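Side-chain contacts in c-di-GMP synthase (PDB 6WT9), which makes the second messenger 3',3'-c-di-GMP from two molecules of GTP as the signalling enzyme of a CBASS defence against bacteriophage: residues G211-N216 / N220-R225; D77-Y82 / A192-D197; K4-L9 / L42-L47; T46-G51 / L253-A258. All blocks are in the same frame, centred on the assembly; numbering follows the deposited sequence.

Contact 1: G211-N216 / N220-R225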
loop_
_atom_site.group_PDB
_atom_site.type_symbol
_atom_site.label_atom_id
_atom_site.label_comp_id
_atom_site.label_asym_id
_atom_site.label_seq_id
_atom_site.Cartn_x
_atom_site.Cartn_y
_atom_site.Cartn_z
ATOM N N GLY A 211 1.123 17.185 -8.844
ATOM C CA GLY A 211 1.594 16.757 -7.546
ATOM C C GLY A 211 1.055 17.603 -6.406
ATOM O O GLY A 211 0.449 18.660 -6.590
ATOM N N ILE A 212 1.283 17.107 -5.192
ATOM C CA ILE A 212 0.902 17.810 -3.977
ATOM C C ILE A 212 2.157 18.081 -3.162
ATOM O O ILE A 212 3.215 17.483 -3.376
ATOM C CB ILE A 212 -0.129 17.027 -3.139
ATOM C CG1 ILE A 212 0.466 15.703 -2.653
ATOM C CG2 ILE A 212 -1.395 16.785 -3.945
ATOM C CD1 ILE A 212 -0.473 14.895 -1.784
ATOM N N GLN A 213 2.026 19.006 -2.215
ATOM C CA GLN A 213 3.107 19.370 -1.308
ATOM C C GLN A 213 2.586 19.267 0.116
ATOM O O GLN A 213 1.658 19.990 0.495
ATOM C CB GLN A 213 3.623 20.781 -1.609
ATOM C CG GLN A 213 4.169 20.929 -3.026
ATOM C CD GLN A 213 4.594 22.347 -3.356
ATOM O OE1 GLN A 213 5.760 22.603 -3.655
ATOM N NE2 GLN A 213 3.646 23.275 -3.312
ATOM N N ILE A 214 3.174 18.365 0.896
ATOM C CA ILE A 214 2.702 18.086 2.246
ATOM C C ILE A 214 3.114 19.219 3.173
ATOM O O ILE A 214 4.253 19.696 3.128
ATOM C CB ILE A 214 3.254 16.737 2.737
ATOM C CG1 ILE A 214 2.932 15.632 1.728
ATOM C CG2 ILE A 214 2.701 16.397 4.116
ATOM C CD1 ILE A 214 1.456 15.461 1.457
ATOM N N TYR A 215 2.187 19.653 4.022
ATOM C CA TYR A 215 2.495 20.685 5.001
ATOM C C TYR A 215 3.274 20.085 6.164
ATOM O O TYR A 215 2.904 19.034 6.697
ATOM C CB TYR A 215 1.223 21.352 5.511
ATOM C CG TYR A 215 1.482 22.314 6.646
ATOM C CD1 TYR A 215 2.188 23.490 6.432
ATOM C CD2 TYR A 215 1.031 22.044 7.931
ATOM C CE1 TYR A 215 2.435 24.374 7.465
ATOM C CE2 TYR A 215 1.271 22.922 8.972
ATOM C CZ TYR A 215 1.975 24.085 8.732
ATOM O OH TYR A 215 2.220 24.966 9.760
ATOM N N ASN A 216 4.350 20.758 6.557
ATOM C CA ASN A 216 5.206 20.324 7.655
ATOM C C ASN A 216 5.015 21.299 8.811
ATOM O O ASN A 216 5.500 22.434 8.759
ATOM C CB ASN A 216 6.665 20.260 7.210
ATOM C CG ASN A 216 7.546 19.525 8.198
ATOM O OD1 ASN A 216 7.411 19.683 9.411
ATOM N ND2 ASN A 216 8.456 18.708 7.680
ATOM N N ASN A 220 7.033 24.657 9.336
ATOM C CA ASN A 220 6.083 25.634 8.805
ATOM C C ASN A 220 6.233 25.822 7.295
ATOM O O ASN A 220 5.767 26.819 6.735
ATOM C CB ASN A 220 6.207 26.984 9.527
ATOM C CG ASN A 220 5.019 27.895 9.278
ATOM O OD1 ASN A 220 3.898 27.429 9.071
ATOM N ND2 ASN A 220 5.262 29.199 9.281
ATOM N N THR A 221 6.876 24.878 6.619
ATOM C CA THR A 221 7.061 24.915 5.178
ATOM C C THR A 221 6.211 23.831 4.525
ATOM O O THR A 221 5.460 23.108 5.186
ATOM C CB THR A 221 8.539 24.745 4.811
ATOM O OG1 THR A 221 8.986 23.442 5.207
ATOM C CG2 THR A 221 9.388 25.800 5.504
ATOM N N ILE A 222 6.339 23.725 3.206
ATOM C CA ILE A 222 5.651 22.711 2.417
ATOM C C ILE A 222 6.686 21.707 1.934
ATOM O O ILE A 222 7.753 22.094 1.440
ATOM C CB ILE A 222 4.880 23.340 1.243
ATOM C CG1 ILE A 222 5.736 24.390 0.531
ATOM C CG2 ILE A 222 3.595 23.977 1.736
ATOM C CD1 ILE A 222 6.357 23.910 -0.762
ATOM N N GLU A 223 6.383 20.420 2.095
ATOM C CA GLU A 223 7.303 19.380 1.661
ATOM C C GLU A 223 7.379 19.343 0.136
ATOM O O GLU A 223 6.564 19.938 -0.573
ATOM C CB GLU A 223 6.875 18.018 2.210
ATOM C CG GLU A 223 6.894 17.906 3.733
ATOM C CD GLU A 223 8.296 17.775 4.310
ATOM O OE1 GLU A 223 9.114 18.701 4.133
ATOM O OE2 GLU A 223 8.579 16.735 4.942
ATOM N N ASN A 224 8.382 18.631 -0.371
ATOM C CA ASN A 224 8.570 18.552 -1.809
ATOM C C ASN A 224 7.450 17.740 -2.460
ATOM O O ASN A 224 6.609 17.128 -1.795
ATOM C CB ASN A 224 9.933 17.950 -2.143
ATOM C CG ASN A 224 11.076 18.902 -1.855
ATOM O OD1 ASN A 224 10.896 20.122 -1.847
ATOM N ND2 ASN A 224 12.261 18.352 -1.621
ATOM N N ARG A 225 7.465 17.740 -3.791
ATOM C CA ARG A 225 6.379 17.168 -4.577
ATOM C C ARG A 225 6.194 15.681 -4.295
ATOM O O ARG A 225 7.159 14.917 -4.223
ATOM C CB ARG A 225 6.654 17.375 -6.066
ATOM C CG ARG A 225 5.773 18.403 -6.747
ATOM C CD ARG A 225 6.352 18.763 -8.106
ATOM N NE ARG A 225 5.363 18.695 -9.177
ATOM C CZ ARG A 225 5.656 18.824 -10.467
ATOM N NH1 ARG A 225 6.910 19.026 -10.845
ATOM N NH2 ARG A 225 4.697 18.749 -11.379
#

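Contact 2: D77-Y82 / A192-D197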
loop_
_atom_site.group_PDB
_atom_site.type_symbol
_atom_site.label_atom_id
_atom_site.label_comp_id
_atom_site.label_asym_id
_atom_site.label_seq_id
_atom_site.Cartn_x
_atom_site.Cartn_y
_atom_site.Cartn_z
ATOM N N ASP A 77 -12.407 25.987 1.993
ATOM C CA ASP A 77 -11.512 26.094 0.837
ATOM C C ASP A 77 -10.565 24.897 0.742
ATOM O O ASP A 77 -9.364 25.043 0.501
ATOM C CB ASP A 77 -10.725 27.408 0.873
ATOM C CG ASP A 77 -11.609 28.615 1.109
ATOM O OD1 ASP A 77 -12.683 28.699 0.479
ATOM O OD2 ASP A 77 -11.228 29.478 1.928
ATOM N N VAL A 78 -11.116 23.697 0.929
ATOM C CA VAL A 78 -10.337 22.467 0.869
ATOM C C VAL A 78 -11.097 21.419 0.068
ATOM O O VAL A 78 -12.319 21.477 -0.083
ATOM C CB VAL A 78 -10.004 21.905 2.272
ATOM C CG1 VAL A 78 -9.139 22.882 3.052
ATOM C CG2 VAL A 78 -11.284 21.583 3.034
ATOM N N GLU A 79 -10.347 20.452 -0.454
ATOM C CA GLU A 79 -10.920 19.278 -1.092
ATOM C C GLU A 79 -10.291 18.035 -0.479
ATOM O O GLU A 79 -9.125 18.044 -0.076
ATOM C CB GLU A 79 -10.716 19.294 -2.613
ATOM C CG GLU A 79 -9.287 19.094 -3.072
ATOM C CD GLU A 79 -9.165 19.128 -4.581
ATOM O OE1 GLU A 79 -9.276 20.228 -5.163
ATOM O OE2 GLU A 79 -8.981 18.052 -5.187
ATOM N N TYR A 80 -11.080 16.970 -0.400
ATOM C CA TYR A 80 -10.699 15.759 0.312
ATOM C C TYR A 80 -10.423 14.637 -0.677
ATOM O O TYR A 80 -11.269 14.329 -1.522
ATOM C CB TYR A 80 -11.795 15.343 1.295
ATOM C CG TYR A 80 -12.137 16.412 2.305
ATOM C CD1 TYR A 80 -11.437 16.511 3.499
ATOM C CD2 TYR A 80 -13.158 17.323 2.063
ATOM C CE1 TYR A 80 -11.744 17.489 4.426
ATOM C CE2 TYR A 80 -13.471 18.306 2.985
ATOM C CZ TYR A 80 -12.760 18.382 4.166
ATOM O OH TYR A 80 -13.064 19.354 5.089
ATOM N N GLN A 81 -9.240 14.036 -0.570
ATOM C CA GLN A 81 -8.866 12.869 -1.354
ATOM C C GLN A 81 -8.275 11.817 -0.427
ATOM O O GLN A 81 -7.974 12.080 0.741
ATOM C CB GLN A 81 -7.863 13.222 -2.464
ATOM C CG GLN A 81 -8.370 14.246 -3.468
ATOM C CD GLN A 81 -9.649 13.814 -4.158
ATOM O OE1 GLN A 81 -9.905 12.623 -4.336
ATOM N NE2 GLN A 81 -10.463 14.787 -4.547
ATOM N N TYR A 82 -8.103 10.612 -0.960
ATOM C CA TYR A 82 -7.567 9.498 -0.199
ATOM C C TYR A 82 -6.306 8.959 -0.859
ATOM O O TYR A 82 -6.171 8.966 -2.088
ATOM C CB TYR A 82 -8.600 8.371 -0.057
ATOM C CG TYR A 82 -9.806 8.758 0.771
ATOM C CD1 TYR A 82 -10.966 9.221 0.168
ATOM C CD2 TYR A 82 -9.778 8.670 2.157
ATOM C CE1 TYR A 82 -12.068 9.579 0.919
ATOM C CE2 TYR A 82 -10.874 9.024 2.917
ATOM C CZ TYR A 82 -12.016 9.479 2.294
ATOM O OH TYR A 82 -13.110 9.834 3.047
ATOM N N ALA A 192 -2.174 19.388 2.905
ATOM C CA ALA A 192 -1.356 19.612 1.721
ATOM C C ALA A 192 -2.006 20.671 0.837
ATOM O O ALA A 192 -3.106 21.159 1.116
ATOM C CB ALA A 192 -1.144 18.305 0.948
ATOM N N ASN A 193 -1.300 21.033 -0.235
ATOM C CA ASN A 193 -1.840 21.881 -1.289
ATOM C C ASN A 193 -1.280 21.413 -2.627
ATOM O O ASN A 193 -0.335 20.622 -2.687
ATOM C CB ASN A 193 -1.521 23.364 -1.050
ATOM C CG ASN A 193 -0.055 23.689 -1.253
ATOM O OD1 ASN A 193 0.820 22.862 -0.998
ATOM N ND2 ASN A 193 0.222 24.904 -1.712
ATOM N N TRP A 194 -1.876 21.907 -3.708
ATOM C CA TRP A 194 -1.451 21.532 -5.050
ATOM C C TRP A 194 -0.178 22.272 -5.444
ATOM O O TRP A 194 -0.001 23.450 -5.122
ATOM C CB TRP A 194 -2.552 21.834 -6.068
ATOM C CG TRP A 194 -3.825 21.086 -5.836
ATOM C CD1 TRP A 194 -5.003 21.597 -5.375
ATOM C CD2 TRP A 194 -4.051 19.689 -6.052
ATOM N NE1 TRP A 194 -5.949 20.606 -5.293
ATOM C CE2 TRP A 194 -5.389 19.424 -5.703
ATOM C CE3 TRP A 194 -3.252 18.637 -6.508
ATOM C CZ2 TRP A 194 -5.947 18.151 -5.795
ATOM C CZ3 TRP A 194 -3.808 17.372 -6.600
ATOM C CH2 TRP A 194 -5.142 17.141 -6.245
ATOM N N TYR A 195 0.707 21.571 -6.149
ATOM C CA TYR A 195 1.913 22.196 -6.677
ATOM C C TYR A 195 1.547 23.150 -7.807
ATOM O O TYR A 195 0.881 22.761 -8.771
ATOM C CB TYR A 195 2.887 21.125 -7.168
ATOM C CG TYR A 195 4.183 21.664 -7.729
ATOM C CD1 TYR A 195 5.238 22.007 -6.892
ATOM C CD2 TYR A 195 4.359 21.820 -9.098
ATOM C CE1 TYR A 195 6.427 22.496 -7.401
ATOM C CE2 TYR A 195 5.544 22.308 -9.617
ATOM C CZ TYR A 195 6.574 22.643 -8.764
ATOM O OH TYR A 195 7.755 23.130 -9.277
ATOM N N ASP A 196 1.984 24.410 -7.689
ATOM C CA ASP A 196 1.553 25.463 -8.603
ATOM C C ASP A 196 2.729 26.187 -9.253
ATOM O O ASP A 196 2.556 27.294 -9.774
ATOM C CB ASP A 196 0.655 26.466 -7.873
ATOM C CG ASP A 196 -0.253 27.235 -8.815
ATOM O OD1 ASP A 196 -0.256 26.926 -10.025
ATOM O OD2 ASP A 196 -0.963 28.147 -8.344
ATOM N N ASP A 197 3.919 25.593 -9.239
ATOM C CA ASP A 197 5.081 26.222 -9.858
ATOM C C ASP A 197 5.338 25.648 -11.248
ATOM O O ASP A 197 4.423 25.158 -11.907
ATOM C CB ASP A 197 6.322 26.051 -8.979
ATOM C CG ASP A 197 6.148 26.654 -7.599
ATOM O OD1 ASP A 197 5.322 27.579 -7.452
ATOM O OD2 ASP A 197 6.841 26.204 -6.662
#

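Contact 3: K4-L9 / L42-L47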
loop_
_atom_site.group_PDB
_atom_site.type_symbol
_atom_site.label_atom_id
_atom_site.label_comp_id
_atom_site.label_asym_id
_atom_site.label_seq_id
_atom_site.Cartn_x
_atom_site.Cartn_y
_atom_site.Cartn_z
ATOM N N LYS A 4 10.455 -23.315 6.658
ATOM C CA LYS A 4 9.197 -22.587 6.784
ATOM C C LYS A 4 8.031 -23.517 7.103
ATOM O O LYS A 4 7.871 -24.569 6.482
ATOM C CB LYS A 4 8.899 -21.805 5.504
ATOM C CG LYS A 4 9.718 -20.539 5.345
ATOM C CD LYS A 4 9.224 -19.716 4.169
ATOM C CE LYS A 4 9.959 -18.389 4.077
ATOM N NZ LYS A 4 9.527 -17.601 2.890
ATOM N N ASN A 5 7.222 -23.115 8.080
ATOM C CA ASN A 5 6.017 -23.844 8.475
ATOM C C ASN A 5 4.840 -23.152 7.796
ATOM O O ASN A 5 4.279 -22.187 8.313
ATOM C CB ASN A 5 5.871 -23.860 9.993
ATOM C CG ASN A 5 4.731 -24.746 10.469
ATOM O OD1 ASN A 5 3.818 -25.079 9.713
ATOM N ND2 ASN A 5 4.779 -25.128 11.740
ATOM N N TYR A 6 4.463 -23.655 6.620
ATOM C CA TYR A 6 3.408 -23.003 5.852
ATOM C C TYR A 6 2.041 -23.170 6.502
ATOM O O TYR A 6 1.158 -22.330 6.300
ATOM C CB TYR A 6 3.400 -23.531 4.418
ATOM C CG TYR A 6 4.626 -23.113 3.642
ATOM C CD1 TYR A 6 4.802 -21.793 3.249
ATOM C CD2 TYR A 6 5.613 -24.033 3.314
ATOM C CE1 TYR A 6 5.922 -21.400 2.544
ATOM C CE2 TYR A 6 6.739 -23.649 2.609
ATOM C CZ TYR A 6 6.888 -22.331 2.228
ATOM O OH TYR A 6 8.005 -21.940 1.523
ATOM N N SER A 7 1.850 -24.234 7.284
ATOM C CA SER A 7 0.606 -24.386 8.033
ATOM C C SER A 7 0.434 -23.259 9.044
ATOM O O SER A 7 -0.641 -22.656 9.146
ATOM C CB SER A 7 0.581 -25.742 8.737
ATOM O OG SER A 7 -0.527 -25.839 9.616
ATOM N N ALA A 8 1.488 -22.964 9.809
ATOM C CA ALA A 8 1.417 -21.874 10.776
ATOM C C ALA A 8 1.391 -20.519 10.079
ATOM O O ALA A 8 0.702 -19.596 10.528
ATOM C CB ALA A 8 2.593 -21.957 11.749
ATOM N N LEU A 9 2.136 -20.380 8.980
ATOM C CA LEU A 9 2.119 -19.127 8.233
ATOM C C LEU A 9 0.751 -18.874 7.611
ATOM O O LEU A 9 0.303 -17.725 7.524
ATOM C CB LEU A 9 3.207 -19.143 7.158
ATOM C CG LEU A 9 4.654 -18.994 7.633
ATOM C CD1 LEU A 9 5.622 -19.324 6.507
ATOM C CD2 LEU A 9 4.908 -17.588 8.152
ATOM N N LEU A 42 0.555 -24.102 -1.089
ATOM C CA LEU A 42 -0.359 -23.465 -2.032
ATOM C C LEU A 42 -1.367 -22.574 -1.318
ATOM O O LEU A 42 -1.774 -21.544 -1.867
ATOM C CB LEU A 42 -1.089 -24.520 -2.866
ATOM C CG LEU A 42 -0.237 -25.485 -3.691
ATOM C CD1 LEU A 42 -1.126 -26.387 -4.529
ATOM C CD2 LEU A 42 0.755 -24.732 -4.569
ATOM N N LYS A 43 -1.783 -22.956 -0.107
ATOM C CA LYS A 43 -2.697 -22.120 0.667
ATOM C C LYS A 43 -2.052 -20.785 1.010
ATOM O O LYS A 43 -2.669 -19.724 0.857
ATOM C CB LYS A 43 -3.118 -22.838 1.949
ATOM C CG LYS A 43 -3.905 -24.118 1.760
ATOM C CD LYS A 43 -4.248 -24.712 3.120
ATOM C CE LYS A 43 -5.036 -26.000 3.000
ATOM N NZ LYS A 43 -5.387 -26.538 4.346
ATOM N N TYR A 44 -0.808 -20.825 1.489
ATOM C CA TYR A 44 -0.126 -19.604 1.898
ATOM C C TYR A 44 0.101 -18.676 0.713
ATOM O O TYR A 44 -0.128 -17.466 0.814
ATOM C CB TYR A 44 1.199 -19.955 2.578
ATOM C CG TYR A 44 2.020 -18.760 3.002
ATOM C CD1 TYR A 44 1.634 -17.976 4.080
ATOM C CD2 TYR A 44 3.188 -18.423 2.331
ATOM C CE1 TYR A 44 2.383 -16.885 4.473
ATOM C CE2 TYR A 44 3.943 -17.335 2.717
ATOM C CZ TYR A 44 3.538 -16.570 3.789
ATOM O OH TYR A 44 4.289 -15.484 4.177
ATOM N N ILE A 45 0.535 -19.226 -0.422
ATOM C CA ILE A 45 0.784 -18.402 -1.600
ATOM C C ILE A 45 -0.516 -17.810 -2.129
ATOM O O ILE A 45 -0.578 -16.623 -2.471
ATOM C CB ILE A 45 1.513 -19.224 -2.679
ATOM C CG1 ILE A 45 2.875 -19.695 -2.165
ATOM C CG2 ILE A 45 1.688 -18.406 -3.950
ATOM C CD1 ILE A 45 3.525 -20.737 -3.047
ATOM N N THR A 46 -1.576 -18.620 -2.200
ATOM C CA THR A 46 -2.840 -18.136 -2.747
ATOM C C THR A 46 -3.446 -17.048 -1.870
ATOM O O THR A 46 -3.972 -16.053 -2.382
ATOM C CB THR A 46 -3.826 -19.292 -2.913
ATOM O OG1 THR A 46 -3.259 -20.291 -3.770
ATOM C CG2 THR A 46 -5.123 -18.793 -3.528
ATOM N N LEU A 47 -3.382 -17.215 -0.547
ATOM C CA LEU A 47 -3.938 -16.202 0.342
ATOM C C LEU A 47 -3.074 -14.949 0.379
ATOM O O LEU A 47 -3.604 -13.838 0.491
ATOM C CB LEU A 47 -4.114 -16.770 1.750
ATOM C CG LEU A 47 -4.884 -15.868 2.716
ATOM C CD1 LEU A 47 -6.200 -15.434 2.092
ATOM C CD2 LEU A 47 -5.124 -16.574 4.041
HETATM O O HOH W 1 7.067 -16.401 4.502
#

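Contact 4: T46-G51 / L253-A258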
loop_
_atom_site.group_PDB
_atom_site.type_symbol
_atom_site.label_atom_id
_atom_site.label_comp_id
_atom_site.label_asym_id
_atom_site.label_seq_id
_atom_site.Cartn_x
_atom_site.Cartn_y
_atom_site.Cartn_z
ATOM N N THR A 46 -1.576 -18.620 -2.200
ATOM C CA THR A 46 -2.840 -18.136 -2.747
ATOM C C THR A 46 -3.446 -17.048 -1.870
ATOM O O THR A 46 -3.972 -16.053 -2.382
ATOM C CB THR A 46 -3.826 -19.292 -2.913
ATOM O OG1 THR A 46 -3.259 -20.291 -3.770
ATOM C CG2 THR A 46 -5.123 -18.793 -3.528
ATOM N N LEU A 47 -3.382 -17.215 -0.547
ATOM C CA LEU A 47 -3.938 -16.202 0.342
ATOM C C LEU A 47 -3.074 -14.949 0.379
ATOM O O LEU A 47 -3.604 -13.838 0.491
ATOM C CB LEU A 47 -4.114 -16.770 1.750
ATOM C CG LEU A 47 -4.884 -15.868 2.716
ATOM C CD1 LEU A 47 -6.200 -15.434 2.092
ATOM C CD2 LEU A 47 -5.124 -16.574 4.041
ATOM N N ALA A 48 -1.751 -15.099 0.274
ATOM C CA ALA A 48 -0.868 -13.937 0.271
ATOM C C ALA A 48 -1.045 -13.081 -0.974
ATOM O O ALA A 48 -0.639 -11.915 -0.970
ATOM C CB ALA A 48 0.591 -14.378 0.396
HETATM N N MSE A 49 -1.632 -13.629 -2.033
HETATM C CA MSE A 49 -1.893 -12.875 -3.250
HETATM C C MSE A 49 -3.331 -12.382 -3.276
HETATM O O MSE A 49 -3.672 -11.464 -4.021
HETATM C CB MSE A 49 -1.616 -13.733 -4.483
HETATM C CG MSE A 49 -0.162 -14.122 -4.653
HETATM SE SE MSE A 49 0.110 -15.263 -6.212
HETATM C CE MSE A 49 2.063 -15.256 -6.221
ATOM N N ASN A 50 -4.169 -13.007 -2.453
ATOM C CA ASN A 50 -5.589 -12.695 -2.447
ATOM C C ASN A 50 -5.827 -11.288 -1.910
ATOM O O ASN A 50 -5.150 -10.833 -0.985
ATOM C CB ASN A 50 -6.347 -13.720 -1.604
ATOM C CG ASN A 50 -7.787 -13.899 -2.053
ATOM O OD1 ASN A 50 -8.713 -13.375 -1.435
ATOM N ND2 ASN A 50 -7.980 -14.645 -3.133
ATOM N N GLY A 51 -6.794 -10.596 -2.500
ATOM C CA GLY A 51 -7.164 -9.292 -1.993
ATOM C C GLY A 51 -7.933 -9.396 -0.690
ATOM O O GLY A 51 -8.697 -10.335 -0.464
ATOM N N LEU A 253 4.555 -9.904 -2.204
ATOM C CA LEU A 253 5.828 -9.425 -1.675
ATOM C C LEU A 253 5.649 -8.759 -0.316
ATOM O O LEU A 253 6.477 -8.940 0.585
ATOM C CB LEU A 253 6.476 -8.453 -2.661
ATOM C CG LEU A 253 7.009 -9.049 -3.963
ATOM C CD1 LEU A 253 7.785 -7.999 -4.743
ATOM C CD2 LEU A 253 7.878 -10.264 -3.683
ATOM N N LYS A 254 4.576 -7.983 -0.150
ATOM C CA LYS A 254 4.333 -7.329 1.131
ATOM C C LYS A 254 4.082 -8.346 2.237
ATOM O O LYS A 254 4.476 -8.122 3.387
ATOM C CB LYS A 254 3.157 -6.357 1.009
ATOM C CG LYS A 254 3.426 -5.196 0.060
ATOM C CD LYS A 254 2.164 -4.401 -0.257
ATOM C CE LYS A 254 1.664 -3.617 0.943
ATOM N NZ LYS A 254 0.505 -2.746 0.583
ATOM N N ASN A 255 3.443 -9.470 1.910
ATOM C CA ASN A 255 3.227 -10.508 2.912
ATOM C C ASN A 255 4.520 -11.252 3.227
ATOM O O ASN A 255 4.756 -11.630 4.381
ATOM C CB ASN A 255 2.138 -11.472 2.445
ATOM C CG ASN A 255 0.750 -11.004 2.832
ATOM O OD1 ASN A 255 0.499 -10.677 3.993
ATOM N ND2 ASN A 255 -0.157 -10.959 1.864
ATOM N N LEU A 256 5.368 -11.476 2.218
ATOM C CA LEU A 256 6.685 -12.046 2.485
ATOM C C LEU A 256 7.520 -11.120 3.358
ATOM O O LEU A 256 8.321 -11.589 4.176
ATOM C CB LEU A 256 7.423 -12.338 1.180
ATOM C CG LEU A 256 6.871 -13.442 0.279
ATOM C CD1 LEU A 256 7.919 -13.830 -0.749
ATOM C CD2 LEU A 256 6.437 -14.648 1.093
ATOM N N LYS A 257 7.346 -9.806 3.200
ATOM C CA LYS A 257 8.040 -8.852 4.056
ATOM C C LYS A 257 7.565 -8.963 5.500
ATOM O O LYS A 257 8.377 -8.986 6.433
ATOM C CB LYS A 257 7.829 -7.435 3.522
ATOM C CG LYS A 257 8.258 -6.330 4.468
ATOM C CD LYS A 257 7.849 -4.970 3.923
ATOM C CE LYS A 257 8.128 -3.861 4.924
ATOM N NZ LYS A 257 7.726 -2.532 4.388
ATOM N N ALA A 258 6.248 -9.041 5.704
ATOM C CA ALA A 258 5.707 -9.097 7.057
ATOM C C ALA A 258 6.033 -10.414 7.750
ATOM O O ALA A 258 6.116 -10.459 8.983
ATOM C CB ALA A 258 4.194 -8.878 7.029
#

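Contact 1: G211-N216 / N220-R225
I214 and Y215 pair with E223 and I222 in a beta hairpin, whose antiparallel strands 212-216 and 221-226 lie at an edge of the mixed sheet. The strand axes run at 145° to each other, and the ladder is uneven. A well-formed bond runs from N216 N to T221 O, 2.9 Å long with an angle of 167° at the hydrogen. E223 N points straight at I214 O, but the modelled 2.5 Å is too short to trust, and E223 is poorly ordered. Close to the turn, N220 N reaches N216 O in a weak bond.

Among the side chains, Y215 and I222 form a non-hydrogen-bonded pair. With CG anti to the backbone N (chi1 173°), the Y215 ring reaches toward N220, with OH 3.1 Å from N220 OD1, which sits at the ring edge, in plane. On the same face of the sheet the tip of I222 meets the Q213 amide, CD1 to CD 3.5 Å. I214 CB packs beside E223 CB, 3.9 Å away, and the bent E223 chain takes its carboxylate to K174 in a salt bridge. Helix 147-164 lies against Y215 and I222, strand 185-194 flanks 212-216 on its other edge, and I212 packs on helix 228-241.

Contact 2: D77-Y82 / A192-D197
E79 and W194 meet through two different first torsions. In E79, chi1 of 70° places CG between the backbone N and the carbonyl carbon, and the straight run from there to CD projects the carboxylate away from its strand. In W194, chi1 of -61° sets CG anti to the carbonyl carbon and swings the indole toward E79. The two side chains meet at about a right angle, and the carboxylate lies at the edge of the indole, CD in the ring plane. Its own plane is turned 71° from that of the ring.

The two oxygens divide the edge between them: OE1 accepts a weak hydrogen bond from W194 NE1 at 3.4 Å, while OE2 lies 3.1 Å from W194 CZ2, against the benzo half of the indole. The carboxylate carbon E79 CD is 3.6 Å from W194 NE1 and equally far from W194 CZ2, which confirms that the group straddles this edge.

In the nucleotidyltransferase sheet, strands 78-83 and 185-194 are not neighbours. Strand 98-104 runs between them, antiparallel to the first and parallel to the second, so the contact reaches over the strand in the middle, burying only 98 Å² between the segments at the protein surface. I103 of that strand shares backbone hydrogen bonding with E79 and lies against the indole. E79 also touches a crystal neighbour, which may influence where the carboxylate sits. W194 packs further on R210 and on I212 of strand 212-216.

Contact 3: K4-L9 / L42-L47
Y44 of helix 40-49 packs against Y6 and L9 of helix 6-17, which both reach it from one side of its ring, and with 99 Å² covered it gives more surface to the contact than either. Its CG is anti to the backbone N (chi1 178°), which carries the ring out toward the N-terminal helix. L9 lies over one face: CB is 3.6 Å from Y44 CE1, and CD1 also lies above the ring. Y6 approaches obliquely. The ring planes are 48° apart and the centroids 5.9 Å, so the pair is neither stacked nor edge-to-face; the nearest approach is Y6 CD1 to Y44 CD2 at 3.8 Å, with Y44 CD2 at the edge of the Y6 ring.

N5 caps this first helix, its OD1 accepting from A8 N. At the polar end of Y44, a water accepts from K4 NZ at 3.2 Å and lies 2.9 Å from Y44 OH. Y44 OH also bonds D259, K4 NZ forms a salt bridge with E339, and Y6 OH bonds N346.

The direct contact is therefore apolar, while the hydroxyls and the ammonium group are satisfied around it. The water donates to Y44 OH, and a carboxylate partner, D259, probably takes the hydroxyl's own proton.

Contact 4: T46-G51 / L253-A258
A48 and N255 make a helix-helix contact in the helical part of this CD-NTase, where helix 40-49 meets helix 245-259. The tight part is just this pair. Their CA atoms are 6.0 Å apart, an approach consistent with the small A48 side chain: A48 CB lies 3.9 Å from N255 CB. With chi1 at -87°, N255 turns its amide back toward the A48 backbone, and ND2 donates to A48 O at 3.0 Å with a moderately bent angle of 146°. The other end of the amide is also engaged, since OD1 accepts from R16 of helix 6-17; both halves of this buried amide are thus held, which fixes its rotation.

Away from this pair the segments diverge quickly. M49, modelled as selenomethionine, turns from this contact at its CB, and its side chain packs on L291 and V292, while L253 packs on helices 268-276 and 291-304. The loose end lies farther along helix 245-259, where A258 is exposed to solvent. In all, only 102 Å² is buried between the segments. At the junction itself, A48 O is approached from the side of its carbonyl, with N255 ND2 tilted 16° from the carbonyl plane.

From the N terminus, contact 3 closes first, folding helix 6-17 back on helix 40-49. Contact 4 starts on that same helix, sharing T46 and L47 with contact 3, and closes some 200 residues later at 253-258, so that its long loop encloses both sheet contacts. Contacts 1 and 2 follow in series within it: contact 2 joins strand 78-83 to strand 185-194 before contact 1 forms the local hairpin 211-225. Contacts 1 and 2 touch where Q213 N lies 2.9 Å from N193 O. Contacts 3 and 4 lie across the chain's centre from them, with centres of contacts 2 and 4 about 33 Å apart.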